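Local coordinates for virulence factor (Pectobacterium carotovorum, PDB 2W3Y), which is an S-palmitoylated protein that binds lipid vesicles and contributes to the virulence of a Drosophila pathogen, at residues Ala76-Lys81 against Lys95-Gln100; Tyr89-Trp94 against Asn167-Tyr172; Leu192-His197 against Phe219-Val224. All blocks are in the same frame, centred on the assembly; numbering follows the deposited sequence.

How the contacts relate
From the N terminus, helix 57-81 supplies 76-81, a loop turns the chain back, and 89-94 runs straight into 95-100 on helix 91-105. Contact 1 closes this short helical hairpin across 13 residues. Contact 2 starts inside that span and reaches over 72 residues to 167-172, so contacts 1 and 2 cross. Contact 3 follows in series, pairing 192-197 with 219-224 and closing a loop of 21 residues. Strand 185-198 is hydrogen-bonded to strand 166-179 on one side and to 214-228 on the other, which places 167-172 and both strands of contact 3 in one sheet. The helical pair covers one face of this sheet, while palmitate lies along the other, touching both contacts.

Contact 1. Residues Ala76-Lys81 against Lys95-Gln100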
loop_
_atom_site.group_PDB
_atom_site.type_symbol
_atom_site.label_atom_id
_atom_site.label_comp_id
_atom_site.label_asym_id
_atom_site.label_seq_id
_atom_site.Cartn_x
_atom_site.Cartn_y
_atom_site.Cartn_z
ATOM N N ALA A 76 10.734 1.555 -6.913
ATOM C CA ALA A 76 11.928 1.560 -7.769
ATOM C C ALA A 76 13.018 2.547 -7.307
ATOM O O ALA A 76 14.212 2.202 -7.330
ATOM C CB ALA A 76 11.548 1.774 -9.234
ATOM N N ALA A 77 12.597 3.730 -6.850
ATOM C CA ALA A 77 13.491 4.725 -6.226
ATOM C C ALA A 77 14.182 4.179 -4.972
ATOM O O ALA A 77 15.395 4.330 -4.803
ATOM C CB ALA A 77 12.715 6.004 -5.888
ATOM N N VAL A 78 13.403 3.519 -4.115
ATOM C CA VAL A 78 13.904 2.881 -2.898
ATOM C C VAL A 78 14.937 1.805 -3.215
ATOM O O VAL A 78 15.998 1.781 -2.601
ATOM C CB VAL A 78 12.757 2.249 -2.047
ATOM C CG1 VAL A 78 13.336 1.291 -0.983
ATOM C CG2 VAL A 78 11.917 3.335 -1.404
ATOM N N ASN A 79 14.596 0.924 -4.160
ATOM C CA ASN A 79 15.465 -0.146 -4.626
ATOM C C ASN A 79 16.840 0.344 -5.103
ATOM O O ASN A 79 17.881 -0.238 -4.757
ATOM C CB ASN A 79 14.785 -0.904 -5.763
ATOM C CG ASN A 79 15.528 -2.167 -6.139
ATOM O OD1 ASN A 79 15.646 -3.089 -5.338
ATOM N ND2 ASN A 79 16.044 -2.209 -7.362
ATOM N N LYS A 80 16.813 1.407 -5.897
ATOM C CA LYS A 80 18.013 2.097 -6.341
ATOM C C LYS A 80 18.733 2.813 -5.185
ATOM O O LYS A 80 19.947 2.657 -5.017
ATOM C CB LYS A 80 17.665 3.091 -7.462
ATOM C CG LYS A 80 18.883 3.718 -8.165
ATOM C CD LYS A 80 19.901 2.662 -8.612
ATOM C CE LYS A 80 21.155 3.309 -9.186
ATOM N NZ LYS A 80 20.891 3.945 -10.512
ATOM N N LYS A 81 17.989 3.567 -4.384
ATOM C CA LYS A 81 18.580 4.381 -3.313
ATOM C C LYS A 81 19.194 3.561 -2.180
ATOM O O LYS A 81 20.197 3.978 -1.604
ATOM C CB LYS A 81 17.553 5.391 -2.768
ATOM C CG LYS A 81 18.047 6.344 -1.666
ATOM C CD LYS A 81 17.011 7.428 -1.385
ATOM C CE LYS A 81 17.352 8.255 -0.133
ATOM N NZ LYS A 81 18.642 8.985 -0.294
ATOM N N LYS A 95 9.849 6.416 3.530
ATOM C CA LYS A 95 9.297 7.697 3.965
ATOM C C LYS A 95 9.962 8.907 3.262
ATOM O O LYS A 95 9.265 9.832 2.830
ATOM C CB LYS A 95 9.350 7.821 5.494
ATOM C CG LYS A 95 8.691 9.092 6.047
ATOM C CD LYS A 95 8.706 9.111 7.579
ATOM C CE LYS A 95 10.099 9.397 8.124
ATOM N NZ LYS A 95 10.151 9.368 9.635
ATOM N N GLU A 96 11.289 8.887 3.142
ATOM C CA GLU A 96 12.042 9.950 2.431
ATOM C C GLU A 96 11.537 10.145 0.988
ATOM O O GLU A 96 11.349 11.278 0.525
ATOM C CB GLU A 96 13.549 9.632 2.446
ATOM C CG GLU A 96 14.484 10.618 1.672
ATOM C CD GLU A 96 14.831 11.893 2.448
ATOM O OE1 GLU A 96 14.234 12.137 3.534
ATOM O OE2 GLU A 96 15.715 12.652 1.973
ATOM N N VAL A 97 11.287 9.034 0.302
ATOM C CA VAL A 97 10.865 9.051 -1.110
ATOM C C VAL A 97 9.402 9.509 -1.246
ATOM O O VAL A 97 9.076 10.314 -2.135
ATOM C CB VAL A 97 11.128 7.668 -1.788
ATOM C CG1 VAL A 97 10.424 7.552 -3.141
ATOM C CG2 VAL A 97 12.657 7.402 -1.944
ATOM N N SER A 98 8.524 9.013 -0.362
ATOM C CA SER A 98 7.132 9.465 -0.316
ATOM C C SER A 98 6.970 10.967 0.020
ATOM O O SER A 98 6.091 11.622 -0.517
ATOM C CB SER A 98 6.313 8.603 0.665
ATOM O OG SER A 98 6.411 7.221 0.334
ATOM N N ASN A 99 7.811 11.498 0.909
ATOM C CA ASN A 99 7.802 12.932 1.249
ATOM C C ASN A 99 8.174 13.837 0.060
ATOM O O ASN A 99 8.024 15.049 0.127
ATOM C CB ASN A 99 8.747 13.220 2.425
ATOM C CG ASN A 99 8.165 12.795 3.775
ATOM O OD1 ASN A 99 6.945 12.688 3.951
ATOM N ND2 ASN A 99 9.047 12.577 4.742
ATOM N N GLN A 100 8.652 13.232 -1.021
ATOM C CA GLN A 100 8.927 13.946 -2.260
ATOM C C GLN A 100 7.727 13.897 -3.204
ATOM O O GLN A 100 7.388 14.915 -3.827
ATOM C CB GLN A 100 10.187 13.402 -2.929
ATOM C CG GLN A 100 11.459 13.625 -2.128
ATOM C CD GLN A 100 11.743 15.099 -1.849
ATOM O OE1 GLN A 100 11.843 15.510 -0.694
ATOM N NE2 GLN A 100 11.874 15.897 -2.908
#
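The amide N of K81 donates to A77 O at 2.7 Å, the regular i to i+4 bond of a helix, and thereby sets one turn apart two residues that both face segment 95-100. The two segments come from consecutive helices joined by a short loop, a helical hairpin; the axes of 76-81 and 95-100 come within 9.9 Å, their directions 135° apart, antiparallel but well splayed. Its apolar centre is V97. CG1 lies anti to the backbone N (chi1 167°) and CG2 beside it, which turns both methyls to the partner: CG1 rests 3.9 Å from A77 CB, while CG2 meets V78 CG2 at 4.2 Å. Alanine suits the first position because its single methyl lets the beta-branched valine come close to the helix, and valine suits the other two because a short, branched, rigid side chain packs between the helices at little cost in conformational entropy. At the exposed margin long polar side chains take over. K81 stretches nearly straight as far as CE, which lies 4.1 Å from E96 CG where the two chains meet at about a right angle. The bend at chi4 leaves K81 NZ 5.2 Å from E96 OE2, so the opposite charges may attract each other through space but form no salt bridge. Around the pair, helix 9-18 lies against both helices, F14 touching A77 and Y13 touching E96; V78 also packs on W94 of the second helix, and S98 carries that helix onto F191 and I193 of strand 185-198.

Contact 2. Residues Tyr89-Trp94 against Asn167-Tyr172; sequences YHYDIW and NYLYAY. With PLM (palmitic acid), chain C.
L169 and W94 join the start of helix 91-105 to strand 166-179, an alpha/beta packing in which a helix covers one face of a sheet. H90 is the N-cap of that helix. The central interaction is a CH-pi contact: L169 CD2 stands 3.5 Å from the centroid of the five-membered ring of W94, 18° off its normal. W94 CG lies beside the backbone N (chi1 -70°), with chi2 81° turning a face of the indole to the strand; K88 O takes its NE1. Other apolar contacts surround it. The leucine is forked, its other methyl, CD1, lying 4.1 Å from Y89 CB, while CD2 also touches the Y91 ring at the edge. Further along the strand A171 CB meets W94 CZ3 at 3.9 Å; a small residue leaves room there for the broad indole. At the other end the contact is van der Waals: N167 CB lies 3.5 Å from Y89 O, and its amide stands nearly perpendicular to the H90 ring, ND2 approaching H90 CD2. The phenols of Y89 and Y91 are satisfied further off, by P34 O and I193 O. Strand alternation sends Y168 and Y170 to the opposite face, where aromatic side chains suit a lipid-lining surface because their rings pack on alkyl chain and their hydroxyls can still be paired. Y170 OH donates to Y168 OH at 2.8 Å, and Y168 OH is also bonded to Q43. The terminal methyl of palmitate, CF, sits over one face of the Y170 ring, 3.6 Å from its CG.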
loop_
_atom_site.group_PDB
_atom_site.type_symbol
_atom_site.label_atom_id
_atom_site.label_comp_id
_atom_site.label_asym_id
_atom_site.label_seq_id
_atom_site.Cartn_x
_atom_site.Cartn_y
_atom_site.Cartn_z
ATOM N N TYR A 89 14.301 -2.636 2.769
ATOM C CA TYR A 89 13.166 -2.846 3.666
ATOM C C TYR A 89 13.189 -1.922 4.903
ATOM O O TYR A 89 12.523 -2.190 5.896
ATOM C CB TYR A 89 13.064 -4.338 4.045
ATOM C CG TYR A 89 13.026 -5.219 2.808
ATOM C CD1 TYR A 89 11.820 -5.473 2.152
ATOM C CD2 TYR A 89 14.202 -5.756 2.277
ATOM C CE1 TYR A 89 11.782 -6.266 1.005
ATOM C CE2 TYR A 89 14.185 -6.536 1.112
ATOM C CZ TYR A 89 12.954 -6.790 0.491
ATOM O OH TYR A 89 12.924 -7.534 -0.665
ATOM N N HIS A 90 13.936 -0.820 4.819
ATOM C CA HIS A 90 13.985 0.156 5.910
ATOM C C HIS A 90 12.938 1.212 5.645
ATOM O O HIS A 90 13.033 1.953 4.658
ATOM C CB HIS A 90 15.379 0.800 6.041
ATOM C CG HIS A 90 16.381 -0.070 6.732
ATOM N ND1 HIS A 90 17.611 0.396 7.149
ATOM C CD2 HIS A 90 16.329 -1.373 7.100
ATOM C CE1 HIS A 90 18.276 -0.587 7.732
ATOM N NE2 HIS A 90 17.520 -1.672 7.714
ATOM N N TYR A 91 11.950 1.281 6.534
ATOM C CA TYR A 91 10.837 2.227 6.368
ATOM C C TYR A 91 11.270 3.693 6.140
ATOM O O TYR A 91 10.640 4.429 5.364
ATOM C CB TYR A 91 9.879 2.155 7.545
ATOM C CG TYR A 91 8.708 3.084 7.369
ATOM C CD1 TYR A 91 7.670 2.743 6.502
ATOM C CD2 TYR A 91 8.653 4.319 8.025
ATOM C CE1 TYR A 91 6.593 3.593 6.300
ATOM C CE2 TYR A 91 7.564 5.186 7.821
ATOM C CZ TYR A 91 6.547 4.795 6.958
ATOM O OH TYR A 91 5.468 5.588 6.728
ATOM N N ASP A 92 12.340 4.111 6.811
ATOM C CA ASP A 92 12.773 5.507 6.731
ATOM C C ASP A 92 13.147 5.933 5.303
ATOM O O ASP A 92 12.941 7.078 4.935
ATOM C CB ASP A 92 13.885 5.820 7.748
ATOM C CG ASP A 92 13.349 5.949 9.194
ATOM O OD1 ASP A 92 14.083 5.551 10.141
ATOM O OD2 ASP A 92 12.206 6.455 9.400
ATOM N N ILE A 93 13.673 5.010 4.500
ATOM C CA ILE A 93 13.972 5.289 3.075
ATOM C C ILE A 93 12.704 5.429 2.212
ATOM O O ILE A 93 12.620 6.324 1.349
ATOM C CB ILE A 93 14.944 4.244 2.490
ATOM C CG1 ILE A 93 16.284 4.284 3.251
ATOM C CG2 ILE A 93 15.130 4.463 0.986
ATOM C CD1 ILE A 93 17.207 3.116 2.964
ATOM N N TRP A 94 11.730 4.546 2.446
ATOM C CA TRP A 94 10.369 4.677 1.883
ATOM C C TRP A 94 9.705 6.009 2.264
ATOM O O TRP A 94 9.065 6.664 1.434
ATOM C CB TRP A 94 9.482 3.494 2.337
ATOM C CG TRP A 94 9.857 2.167 1.707
ATOM C CD1 TRP A 94 10.863 1.326 2.100
ATOM C CD2 TRP A 94 9.224 1.533 0.582
ATOM N NE1 TRP A 94 10.901 0.216 1.281
ATOM C CE2 TRP A 94 9.910 0.319 0.342
ATOM C CE3 TRP A 94 8.154 1.883 -0.256
ATOM C CZ2 TRP A 94 9.557 -0.559 -0.706
ATOM C CZ3 TRP A 94 7.802 1.013 -1.292
ATOM C CH2 TRP A 94 8.501 -0.197 -1.500
ATOM N N ASN A 167 11.441 -7.109 9.109
ATOM C CA ASN A 167 10.775 -5.890 8.613
ATOM C C ASN A 167 9.638 -6.178 7.631
ATOM O O ASN A 167 9.784 -7.026 6.750
ATOM C CB ASN A 167 11.783 -4.936 7.967
ATOM C CG ASN A 167 12.750 -4.326 8.987
ATOM O OD1 ASN A 167 12.347 -3.914 10.067
ATOM N ND2 ASN A 167 14.027 -4.277 8.636
ATOM N N TYR A 168 8.536 -5.448 7.783
ATOM C CA TYR A 168 7.275 -5.756 7.091
ATOM C C TYR A 168 6.534 -4.470 6.743
ATOM O O TYR A 168 6.106 -3.721 7.635
ATOM C CB TYR A 168 6.412 -6.675 7.959
ATOM C CG TYR A 168 5.115 -7.204 7.340
ATOM C CD1 TYR A 168 5.110 -7.887 6.111
ATOM C CD2 TYR A 168 3.906 -7.065 8.023
ATOM C CE1 TYR A 168 3.900 -8.390 5.561
ATOM C CE2 TYR A 168 2.707 -7.573 7.502
ATOM C CZ TYR A 168 2.712 -8.230 6.264
ATOM O OH TYR A 168 1.519 -8.740 5.766
ATOM N N LEU A 169 6.403 -4.219 5.438
ATOM C CA LEU A 169 5.823 -2.984 4.904
ATOM C C LEU A 169 4.600 -3.286 4.018
ATOM O O LEU A 169 4.569 -4.307 3.335
ATOM C CB LEU A 169 6.881 -2.197 4.092
ATOM C CG LEU A 169 8.226 -1.767 4.721
ATOM C CD1 LEU A 169 9.269 -2.887 4.696
ATOM C CD2 LEU A 169 8.813 -0.528 4.020
ATOM N N TYR A 170 3.593 -2.416 4.088
ATOM C CA TYR A 170 2.493 -2.366 3.140
ATOM C C TYR A 170 2.710 -1.147 2.249
ATOM O O TYR A 170 2.787 -0.026 2.742
ATOM C CB TYR A 170 1.133 -2.257 3.848
ATOM C CG TYR A 170 0.543 -3.593 4.213
ATOM C CD1 TYR A 170 1.243 -4.453 5.046
ATOM C CD2 TYR A 170 -0.706 -4.018 3.709
ATOM C CE1 TYR A 170 0.743 -5.687 5.389
ATOM C CE2 TYR A 170 -1.225 -5.282 4.057
ATOM C CZ TYR A 170 -0.465 -6.106 4.900
ATOM O OH TYR A 170 -0.881 -7.360 5.306
ATOM N N ALA A 171 2.843 -1.396 0.944
ATOM C CA ALA A 171 2.941 -0.346 -0.071
ATOM C C ALA A 171 1.693 -0.500 -0.943
ATOM O O ALA A 171 1.617 -1.407 -1.778
ATOM C CB ALA A 171 4.197 -0.506 -0.879
ATOM N N TYR A 172 0.722 0.375 -0.728
ATOM C CA TYR A 172 -0.622 0.144 -1.226
ATOM C C TYR A 172 -1.387 1.402 -1.586
ATOM O O TYR A 172 -0.925 2.519 -1.323
ATOM C CB TYR A 172 -1.430 -0.732 -0.231
ATOM C CG TYR A 172 -1.847 -0.099 1.099
ATOM C CD1 TYR A 172 -3.182 0.233 1.352
ATOM C CD2 TYR A 172 -0.905 0.136 2.123
ATOM C CE1 TYR A 172 -3.584 0.795 2.591
ATOM C CE2 TYR A 172 -1.291 0.693 3.352
ATOM C CZ TYR A 172 -2.637 1.011 3.583
ATOM O OH TYR A 172 -3.023 1.558 4.793
HETATM C C1 PLM C . -2.228 -15.556 8.107
HETATM O O2 PLM C . -1.932 -16.753 8.365
HETATM C C2 PLM C . -1.423 -14.416 8.719
HETATM C C3 PLM C . -0.551 -13.672 7.711
HETATM C C4 PLM C . 0.281 -12.556 8.345
HETATM C C5 PLM C . -0.535 -11.297 8.639
HETATM C C6 PLM C . 0.066 -10.455 9.764
HETATM C C7 PLM C . -0.496 -9.035 9.754
HETATM C C8 PLM C . -0.490 -8.370 11.135
HETATM C C9 PLM C . 0.581 -7.282 11.173
HETATM C CA PLM C . 0.029 -5.864 11.265
HETATM C CB PLM C . 0.317 -5.066 9.999
HETATM C CC PLM C . -0.701 -3.948 9.838
HETATM C CD PLM C . -1.155 -3.792 8.393
HETATM C CE PLM C . -0.838 -2.390 7.899
HETATM C CF PLM C . -1.649 -2.033 6.661
#

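Contact 3. Residues Leu192-His197 against Phe219-Val224; sequences LIYGTH and FGVDTV. With PLM (palmitic acid), chain C.
I193 pairs with V224 and G195 with D222 as hydrogen-bonded pairs of an antiparallel sheet, with Y194 opposite T223 as the non-hydrogen-bonded pair between them. Of the four backbone bonds, the straightest is I193 N to V224 O, 2.8 Å and 170° at the hydrogen; the two linking G195 and D222 lie in their carbonyl planes. G195, lacking a side chain, meets D222 mainly through its backbone. A side-chain bond continues the pairing: T196 OG1, anti to its amide nitrogen (chi1 -164°), donates to G220 O at 2.9 Å, from 52° above the carbonyl plane. Beside it, a water lies within bonding distance of G220 O and G195 O. Threonine suits this site because its hydroxyl bonds the next strand while CG2 reaches palmitate. Apolar packing differs between the two faces. On the side toward helix 91-105, I193 and V224 lie side by side, CB to CG1 3.8 Å, their beta-branched side chains well suited to a strand. On the lipid side, T223 CG2 makes a CH-pi contact with Y194, centred over the ring face at 3.5 Å from its centroid, while T223 OG1 bonds to G112 O. V221 CG1 packs against Y194 CD2 at 3.7 Å, and that same ring carbon touches the palmitate terminus. F219 closes the row: H197 O lies at its edge, in plane, and palmitate C9 is centred over one face, 3.7 Å from F219 CE2.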
loop_
_atom_site.group_PDB
_atom_site.type_symbol
_atom_site.label_atom_id
_atom_site.label_comp_id
_atom_site.label_asym_id
_atom_site.label_seq_id
_atom_site.Cartn_x
_atom_site.Cartn_y
_atom_site.Cartn_z
ATOM N N LEU A 192 -0.626 5.086 0.249
ATOM C CA LEU A 192 -0.204 4.800 1.646
ATOM C C LEU A 192 1.015 3.873 1.740
ATOM O O LEU A 192 1.051 2.846 1.069
ATOM C CB LEU A 192 -1.375 4.184 2.434
ATOM C CG LEU A 192 -2.626 5.057 2.607
ATOM C CD1 LEU A 192 -3.886 4.250 2.922
ATOM C CD2 LEU A 192 -2.401 6.160 3.662
ATOM N N ILE A 193 2.016 4.251 2.554
ATOM C CA ILE A 193 3.133 3.350 2.888
ATOM C C ILE A 193 3.186 3.184 4.404
ATOM O O ILE A 193 3.350 4.161 5.125
ATOM C CB ILE A 193 4.540 3.813 2.386
ATOM C CG1 ILE A 193 4.513 4.433 0.965
ATOM C CG2 ILE A 193 5.551 2.650 2.534
ATOM C CD1 ILE A 193 4.458 3.424 -0.214
ATOM N N TYR A 194 2.983 1.954 4.867
ATOM C CA TYR A 194 2.962 1.643 6.304
ATOM C C TYR A 194 4.111 0.712 6.575
ATOM O O TYR A 194 4.453 -0.117 5.721
ATOM C CB TYR A 194 1.657 0.952 6.708
ATOM C CG TYR A 194 0.463 1.864 6.903
ATOM C CD1 TYR A 194 0.372 3.114 6.275
ATOM C CD2 TYR A 194 -0.605 1.447 7.679
ATOM C CE1 TYR A 194 -0.738 3.925 6.462
ATOM C CE2 TYR A 194 -1.714 2.247 7.866
ATOM C CZ TYR A 194 -1.777 3.481 7.259
ATOM O OH TYR A 194 -2.904 4.256 7.476
ATOM N N GLY A 195 4.715 0.844 7.757
ATOM C CA GLY A 195 5.878 0.031 8.088
ATOM C C GLY A 195 5.855 -0.468 9.519
ATOM O O GLY A 195 5.601 0.302 10.448
ATOM N N THR A 196 6.090 -1.764 9.677
ATOM C CA THR A 196 6.227 -2.380 11.007
ATOM C C THR A 196 7.303 -3.476 10.944
ATOM O O THR A 196 8.127 -3.497 10.016
ATOM C CB THR A 196 4.824 -2.848 11.589
ATOM O OG1 THR A 196 4.901 -3.110 13.009
ATOM C CG2 THR A 196 4.238 -4.073 10.834
ATOM N N HIS A 197 7.332 -4.347 11.947
ATOM C CA HIS A 197 8.225 -5.495 11.963
ATOM C C HIS A 197 7.583 -6.567 12.844
ATOM O O HIS A 197 6.665 -6.259 13.617
ATOM C CB HIS A 197 9.630 -5.127 12.494
ATOM C CG HIS A 197 9.611 -4.520 13.865
ATOM N ND1 HIS A 197 9.822 -5.258 15.010
ATOM C CD2 HIS A 197 9.347 -3.259 14.278
ATOM C CE1 HIS A 197 9.726 -4.472 16.065
ATOM N NE2 HIS A 197 9.437 -3.254 15.647
ATOM N N PHE A 219 1.263 -4.096 17.280
ATOM C CA PHE A 219 2.231 -3.594 16.300
ATOM C C PHE A 219 2.235 -2.084 16.286
ATOM O O PHE A 219 1.181 -1.448 16.230
ATOM C CB PHE A 219 1.929 -4.103 14.882
ATOM C CG PHE A 219 2.096 -5.579 14.710
ATOM C CD1 PHE A 219 3.299 -6.105 14.247
ATOM C CD2 PHE A 219 1.036 -6.450 14.987
ATOM C CE1 PHE A 219 3.455 -7.483 14.073
ATOM C CE2 PHE A 219 1.172 -7.824 14.823
ATOM C CZ PHE A 219 2.393 -8.348 14.358
ATOM N N GLY A 220 3.432 -1.514 16.344
ATOM C CA GLY A 220 3.610 -0.093 16.136
ATOM C C GLY A 220 3.859 0.104 14.655
ATOM O O GLY A 220 4.801 -0.450 14.099
ATOM N N VAL A 221 2.989 0.886 14.019
ATOM C CA VAL A 221 3.011 1.063 12.567
ATOM C C VAL A 221 3.305 2.522 12.220
ATOM O O VAL A 221 2.536 3.412 12.589
ATOM C CB VAL A 221 1.663 0.613 11.923
ATOM C CG1 VAL A 221 1.757 0.632 10.410
ATOM C CG2 VAL A 221 1.226 -0.807 12.471
ATOM N N ASP A 222 4.409 2.760 11.519
ATOM C CA ASP A 222 4.756 4.089 11.001
ATOM C C ASP A 222 4.007 4.329 9.696
ATOM O O ASP A 222 3.933 3.428 8.856
ATOM C CB ASP A 222 6.246 4.165 10.706
ATOM C CG ASP A 222 7.097 4.020 11.939
ATOM O OD1 ASP A 222 6.835 4.722 12.940
ATOM O OD2 ASP A 222 8.045 3.199 11.891
ATOM N N THR A 223 3.453 5.526 9.525
ATOM C CA THR A 223 2.582 5.812 8.387
ATOM C C THR A 223 2.996 7.053 7.601
ATOM O O THR A 223 3.469 8.049 8.173
ATOM C CB THR A 223 1.058 5.916 8.792
ATOM O OG1 THR A 223 0.797 7.137 9.495
ATOM C CG2 THR A 223 0.606 4.735 9.662
ATOM N N VAL A 224 2.801 6.986 6.289
ATOM C CA VAL A 224 2.968 8.125 5.377
ATOM C C VAL A 224 1.998 7.910 4.205
ATOM O O VAL A 224 1.702 6.770 3.824
ATOM C CB VAL A 224 4.443 8.337 4.915
ATOM C CG1 VAL A 224 4.864 7.329 3.863
ATOM C CG2 VAL A 224 4.671 9.783 4.410
HETATM C C1 PLM C . -2.228 -15.556 8.107
HETATM O O2 PLM C . -1.932 -16.753 8.365
HETATM C C2 PLM C . -1.423 -14.416 8.719
HETATM C C3 PLM C . -0.551 -13.672 7.711
HETATM C C4 PLM C . 0.281 -12.556 8.345
HETATM C C5 PLM C . -0.535 -11.297 8.639
HETATM C C6 PLM C . 0.066 -10.455 9.764
HETATM C C7 PLM C . -0.496 -9.035 9.754
HETATM C C8 PLM C . -0.490 -8.370 11.135
HETATM C C9 PLM C . 0.581 -7.282 11.173
HETATM C CA PLM C . 0.029 -5.864 11.265
HETATM C CB PLM C . 0.317 -5.066 9.999
HETATM C CC PLM C . -0.701 -3.948 9.838
HETATM C CD PLM C . -1.155 -3.792 8.393
HETATM C CE PLM C . -0.838 -2.390 7.899
HETATM C CF PLM C . -1.649 -2.033 6.661
HETATM O O HOH W 1 6.982 1.007 13.169
#